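Local structure of glycosyl hyrolase, family 3 (Deinococcus radiodurans, 3TEV) at residues N114-R119 with G167-V173; D105-E111 with R159-A164. The protein probably hydrolyses O-glycosidic bonds, as a member of glycosyl hydrolase family 3 built on a TIM-barrel domain. All coordinates share one frame; numbering follows the deposited sequence.

In the fold
Both contacts join the same two neighbouring helices, 107-124 and 154-169, which run side by side in the layer around the parallel strands of the barrel. Contact 2 joins the start of helix 107-124 to the middle of helix 154-169, farther from the centre of the chain and partly buried; contact 1 lies deeper, where helix 154-169 ends and leads into strand 174-180. Small residues let the backbones close up in each, but the polar chemistry differs: in contact 2 a histidine is held at both ring nitrogens by partners on the other segment, whereas in contact 1 a salt-bridge network lines the outer margin of an alanine-glycine core. The salt bridge from Arg-170 to Glu-111 links the two.

Contact 1: N114-R119 with G167-V173; sequences NAALAR and GHTREGV
Ala-118 turns its methyl group into the end of helix 154-169, where CB meets CB of Glu-171 at 3.7 Å, CG2 of Val-173 and CD2 of the His-168 ring; so small a side chain suits a place shared by three neighbours. One turn earlier the backbones come closer still: the CA-H of Ala-115 points at the carbonyl O of Gly-167, with CA and O 3.3 Å apart. Glycine suits this place because a side chain on it would run into the backbone N of Ala-115. The His-168 torsion, with CG anti to the carbonyl carbon (chi1 -82°), brings the end of the ring nearer to helix 107-124, and OD1 of Asn-114 lies at its edge, 3.2 Å from CE1. Both ring nitrogens have partners beyond the two segments, ND1 at Ala-164 O and NE2 at the Asn-129 side chain, while Asn-114 ND2 binds Thr-110 O in its own helix.

Helix 154-169 closes here in a Schellman motif, with Gly-172 at positive phi as its C-prime residue, and the chain then turns into strand 174-180 of the barrel: the helix-to-strand step of a TIM-barrel fold. His-168 O takes the N-H groups of both Glu-171 and Val-173, from opposite faces of its plane.

At the outer margin Glu-171 bends at chi2 (-64°), bringing OE2 to NH1 of Arg-119 at 2.9 Å. OE2 lies close to the guanidinium plane, at its edge, but the N-H comes from above the carboxylate plane, the two planes being 80° apart. NH1 of Arg-170 reaches the same OE2 at 3.2 Å, and a water accepts from both arginines. Arg-170 lays one guanidinium face over the Ala-115 methyl, which lies 3.5 Å from NH2, while its NE pairs with Glu-111.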
loop_
_atom_site.group_PDB
_atom_site.type_symbol
_atom_site.label_atom_id
_atom_site.label_comp_id
_atom_site.label_asym_id
_atom_site.label_seq_id
_atom_site.Cartn_x
_atom_site.Cartn_y
_atom_site.Cartn_z
ATOM N N ASN A 114 4.144 17.754 3.877
ATOM C CA ASN A 114 4.501 16.447 3.344
ATOM C C ASN A 114 5.936 16.414 2.800
ATOM O O ASN A 114 6.644 15.398 2.927
ATOM C CB ASN A 114 3.450 15.990 2.324
ATOM C CG ASN A 114 2.194 15.443 3.007
ATOM O OD1 ASN A 114 2.127 14.257 3.334
ATOM N ND2 ASN A 114 1.207 16.310 3.249
ATOM N N ALA A 115 6.377 17.534 2.229
ATOM C CA ALA A 115 7.744 17.633 1.751
ATOM C C ALA A 115 8.711 17.499 2.911
ATOM O O ALA A 115 9.705 16.782 2.788
ATOM C CB ALA A 115 7.977 18.922 1.005
ATOM N N ALA A 116 8.417 18.157 4.039
ATOM C CA ALA A 116 9.279 18.047 5.233
ATOM C C ALA A 116 9.273 16.639 5.817
ATOM O O ALA A 116 10.295 16.147 6.260
ATOM C CB ALA A 116 8.872 19.022 6.285
ATOM N N LEU A 117 8.113 16.000 5.831
ATOM C CA LEU A 117 8.030 14.647 6.316
ATOM C C LEU A 117 8.865 13.725 5.414
ATOM O O LEU A 117 9.613 12.873 5.894
ATOM C CB LEU A 117 6.568 14.201 6.392
ATOM C CG LEU A 117 6.312 12.696 6.546
ATOM C CD1 LEU A 117 7.021 12.090 7.809
ATOM C CD2 LEU A 117 4.794 12.408 6.539
ATOM N N ALA A 118 8.751 13.920 4.108
ATOM C CA ALA A 118 9.491 13.083 3.154
ATOM C C ALA A 118 11.018 13.263 3.288
ATOM O O ALA A 118 11.768 12.278 3.191
ATOM C CB ALA A 118 9.012 13.326 1.726
ATOM N N ARG A 119 11.465 14.496 3.548
ATOM C CA ARG A 119 12.889 14.790 3.761
ATOM C C ARG A 119 13.429 14.068 4.984
ATOM O O ARG A 119 14.569 13.595 4.969
ATOM C CB ARG A 119 13.163 16.299 3.928
ATOM C CG ARG A 119 13.111 17.104 2.645
ATOM C CD ARG A 119 13.653 18.528 2.820
ATOM N NE ARG A 119 12.857 19.326 3.758
ATOM C CZ ARG A 119 11.768 20.028 3.434
ATOM N NH1 ARG A 119 11.314 20.046 2.186
ATOM N NH2 ARG A 119 11.139 20.732 4.365
ATOM N N GLY A 167 4.546 16.607 -2.554
ATOM C CA GLY A 167 5.537 16.795 -1.504
ATOM C C GLY A 167 6.443 15.587 -1.313
ATOM O O GLY A 167 7.619 15.750 -1.000
ATOM N N HIS A 168 5.909 14.376 -1.498
ATOM C CA HIS A 168 6.716 13.166 -1.377
ATOM C C HIS A 168 7.564 12.964 -2.628
ATOM O O HIS A 168 8.770 12.790 -2.561
ATOM C CB HIS A 168 5.825 11.944 -1.121
ATOM C CG HIS A 168 5.431 11.788 0.309
ATOM N ND1 HIS A 168 4.354 12.447 0.858
ATOM C CD2 HIS A 168 6.000 11.084 1.316
ATOM C CE1 HIS A 168 4.264 12.143 2.142
ATOM N NE2 HIS A 168 5.255 11.319 2.446
ATOM N N THR A 169 6.896 12.986 -3.767
ATOM C CA THR A 169 7.495 12.778 -5.066
ATOM C C THR A 169 8.687 13.698 -5.297
ATOM O O THR A 169 9.772 13.237 -5.676
ATOM C CB THR A 169 6.408 12.961 -6.139
ATOM O OG1 THR A 169 5.579 11.790 -6.145
ATOM C CG2 THR A 169 7.004 13.105 -7.501
ATOM N N ARG A 170 8.510 14.992 -5.030
ATOM C CA ARG A 170 9.607 15.931 -5.244
ATOM C C ARG A 170 10.776 15.745 -4.260
ATOM O O ARG A 170 11.878 16.225 -4.525
ATOM C CB ARG A 170 9.111 17.389 -5.282
ATOM C CG ARG A 170 8.674 17.984 -3.946
ATOM C CD ARG A 170 8.135 19.392 -4.219
ATOM N NE ARG A 170 7.654 20.204 -3.096
ATOM C CZ ARG A 170 8.431 20.808 -2.190
ATOM N NH1 ARG A 170 9.758 20.593 -2.195
ATOM N NH2 ARG A 170 7.878 21.607 -1.250
ATOM N N GLU A 171 10.540 15.046 -3.145
ATOM C CA GLU A 171 11.608 14.767 -2.188
ATOM C C GLU A 171 12.195 13.351 -2.334
ATOM O O GLU A 171 13.003 12.918 -1.505
ATOM C CB GLU A 171 11.174 15.045 -0.740
ATOM C CG GLU A 171 10.800 16.533 -0.420
ATOM C CD GLU A 171 11.950 17.549 -0.549
ATOM O OE1 GLU A 171 13.102 17.169 -0.861
ATOM O OE2 GLU A 171 11.698 18.764 -0.340
ATOM N N GLY A 172 11.810 12.629 -3.383
ATOM C CA GLY A 172 12.332 11.278 -3.588
ATOM C C GLY A 172 11.784 10.173 -2.688
ATOM O O GLY A 172 12.470 9.188 -2.458
ATOM N N VAL A 173 10.559 10.320 -2.182
ATOM C CA VAL A 173 9.895 9.252 -1.446
ATOM C C VAL A 173 8.627 8.892 -2.224
ATOM O O VAL A 173 7.858 9.795 -2.621
ATOM C CB VAL A 173 9.518 9.693 0.002
ATOM C CG1 VAL A 173 8.639 8.655 0.695
ATOM C CG2 VAL A 173 10.756 9.977 0.838
HETATM O O HOH W 1 9.510 22.403 1.169
#

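Contact 2: D105-E111 with R159-A164; sequences DDQQLTE and RHGRAA
His-160 lays its ring alongside the start of helix 107-124, its edge against the backbone at Asp-105 and Asp-106, and is gripped at both nitrogens. NE2 donates to OD1 of Asp-105 at 2.6 Å, and ND1 shares a 2.7 Å hydrogen bond with OG1 of Thr-110. A chi1 of -68° sets the ring on the side of its backbone N, from where it reaches both partners, which fix its rotation.

In the conformer of Arg-159 given here, one of two deposited, NH1 makes a nearly straight salt bridge of 2.7 Å to the same Asp-105 OD1. The histidine uses the anti lone pair, the arginine the syn one. With an alanine here in place of the aspartate, the His-160 ring would probably be held at ND1 alone and Arg-159 would lose, in this conformer, its carboxylate partner.

Asp-106 is the N-cap of helix 107-124, its OD1 accepting from Leu-109 N. Farther along, Ala-163 packs its methyl between the helices, CB 3.3 Å from Gln-107 O and also touching CG2 of Thr-110. So small a residue lets the axes of 107-111 and 159-164 approach to 7.9 Å. There the CA-H of Glu-111 points at the carbonyl O of Ala-163.

Two donors on one oxygen would probably stabilise the negative charge of Asp-105, and that charge in turn would tend to favour a proton on NE2 of His-160.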
loop_
_atom_site.group_PDB
_atom_site.type_symbol
_atom_site.label_atom_id
_atom_site.label_comp_id
_atom_site.label_asym_id
_atom_site.label_seq_id
_atom_site.Cartn_x
_atom_site.Cartn_y
_atom_site.Cartn_z
ATOM N N ASP A 105 -6.992 24.639 4.457
ATOM C CA ASP A 105 -7.207 24.624 3.014
ATOM C C ASP A 105 -6.191 25.439 2.230
ATOM O O ASP A 105 -6.515 26.053 1.225
ATOM C CB ASP A 105 -8.647 25.006 2.636
ATOM C CG ASP A 105 -9.024 24.554 1.227
ATOM O OD1 ASP A 105 -8.466 23.541 0.749
ATOM O OD2 ASP A 105 -9.878 25.204 0.592
ATOM N N ASP A 106 -4.954 25.411 2.692
ATOM C CA ASP A 106 -3.852 25.955 1.927
ATOM C C ASP A 106 -3.112 24.770 1.300
ATOM O O ASP A 106 -2.357 24.061 1.966
ATOM C CB ASP A 106 -2.947 26.827 2.821
ATOM C CG ASP A 106 -1.758 27.414 2.075
ATOM O OD1 ASP A 106 -1.471 26.996 0.933
ATOM O OD2 ASP A 106 -1.093 28.309 2.638
ATOM N N GLN A 107 -3.367 24.563 0.012
ATOM C CA GLN A 107 -2.781 23.485 -0.774
ATOM C C GLN A 107 -1.265 23.492 -0.644
ATOM O O GLN A 107 -0.657 22.452 -0.400
ATOM C CB GLN A 107 -3.230 23.603 -2.241
ATOM C CG GLN A 107 -2.383 22.862 -3.255
ATOM C CD GLN A 107 -3.159 22.524 -4.536
ATOM O OE1 GLN A 107 -3.672 23.430 -5.215
ATOM N NE2 GLN A 107 -3.247 21.215 -4.872
ATOM N N GLN A 108 -0.668 24.677 -0.765
ATOM C CA GLN A 108 0.784 24.817 -0.654
ATOM C C GLN A 108 1.320 24.419 0.734
ATOM O O GLN A 108 2.382 23.827 0.826
ATOM C CB GLN A 108 1.226 26.236 -1.047
ATOM C CG GLN A 108 2.738 26.459 -1.072
ATOM C CD GLN A 108 3.440 25.709 -2.202
ATOM O OE1 GLN A 108 3.110 25.894 -3.378
ATOM N NE2 GLN A 108 4.423 24.869 -1.849
ATOM N N LEU A 109 0.593 24.737 1.804
ATOM C CA LEU A 109 0.973 24.269 3.137
ATOM C C LEU A 109 1.000 22.728 3.210
ATOM O O LEU A 109 1.961 22.117 3.712
ATOM C CB LEU A 109 0.023 24.828 4.197
ATOM C CG LEU A 109 0.142 24.275 5.627
ATOM C CD1 LEU A 109 1.522 24.526 6.236
ATOM C CD2 LEU A 109 -0.957 24.878 6.513
ATOM N N THR A 110 -0.054 22.104 2.697
ATOM C CA THR A 110 -0.164 20.661 2.712
ATOM C C THR A 110 1.027 20.052 2.002
ATOM O O THR A 110 1.651 19.135 2.524
ATOM C CB THR A 110 -1.478 20.209 2.066
ATOM O OG1 THR A 110 -2.566 20.783 2.794
ATOM C CG2 THR A 110 -1.612 18.654 2.042
ATOM N N GLU A 111 1.351 20.570 0.824
ATOM C CA GLU A 111 2.514 20.077 0.086
ATOM C C GLU A 111 3.795 20.206 0.918
ATOM O O GLU A 111 4.548 19.249 1.043
ATOM C CB GLU A 111 2.666 20.796 -1.253
ATOM C CG GLU A 111 3.847 20.283 -2.053
ATOM C CD GLU A 111 3.972 20.880 -3.455
ATOM O OE1 GLU A 111 2.984 21.358 -4.059
ATOM O OE2 GLU A 111 5.099 20.845 -3.976
ATOM N N ARG A 159 -7.744 17.963 -3.917
ATOM C CA ARG A 159 -6.801 19.081 -3.861
ATOM C C ARG A 159 -5.668 18.867 -2.842
ATOM O O ARG A 159 -4.501 19.149 -3.142
ATOM C CB ARG A 159 -7.521 20.435 -3.638
ATOM C CG ARG A 159 -7.922 21.130 -4.949
ATOM C CD ARG A 159 -8.661 22.464 -4.744
ATOM N NE ARG A 159 -7.823 23.499 -4.135
ATOM C CZ ARG A 159 -7.762 23.715 -2.787
ATOM N NH1 ARG A 159 -8.499 22.962 -1.916
ATOM N NH2 ARG A 159 -6.981 24.685 -2.319
ATOM N N HIS A 160 -5.998 18.368 -1.652
ATOM C CA HIS A 160 -4.953 18.119 -0.665
ATOM C C HIS A 160 -4.195 16.816 -0.908
ATOM O O HIS A 160 -3.001 16.721 -0.598
ATOM C CB HIS A 160 -5.503 18.255 0.747
ATOM C CG HIS A 160 -5.865 19.659 1.081
ATOM N ND1 HIS A 160 -4.921 20.597 1.439
ATOM C CD2 HIS A 160 -7.050 20.314 1.033
ATOM C CE1 HIS A 160 -5.517 21.762 1.639
ATOM N NE2 HIS A 160 -6.808 21.617 1.396
ATOM N N GLY A 161 -4.875 15.834 -1.502
ATOM C CA GLY A 161 -4.215 14.599 -1.931
ATOM C C GLY A 161 -3.105 14.892 -2.927
ATOM O O GLY A 161 -2.017 14.332 -2.834
ATOM N N ARG A 162 -3.382 15.787 -3.870
ATOM C CA ARG A 162 -2.405 16.198 -4.895
ATOM C C ARG A 162 -1.154 16.786 -4.243
ATOM O O ARG A 162 -0.014 16.466 -4.635
ATOM C CB ARG A 162 -3.019 17.232 -5.863
ATOM C CG ARG A 162 -2.133 17.552 -7.089
ATOM C CD ARG A 162 -2.684 18.647 -8.021
ATOM N NE ARG A 162 -4.114 18.493 -8.322
ATOM C CZ ARG A 162 -4.628 17.788 -9.335
ATOM N NH1 ARG A 162 -3.836 17.130 -10.193
ATOM N NH2 ARG A 162 -5.953 17.737 -9.488
ATOM N N ALA A 163 -1.381 17.635 -3.245
ATOM C CA ALA A 163 -0.296 18.305 -2.521
ATOM C C ALA A 163 0.577 17.300 -1.765
ATOM O O ALA A 163 1.802 17.398 -1.772
ATOM C CB ALA A 163 -0.869 19.342 -1.560
ATOM N N ALA A 164 -0.070 16.334 -1.116
ATOM C CA ALA A 164 0.624 15.294 -0.354
ATOM C C ALA A 164 1.490 14.418 -1.254
ATOM O O ALA A 164 2.643 14.108 -0.913
ATOM C CB ALA A 164 -0.380 14.455 0.415
#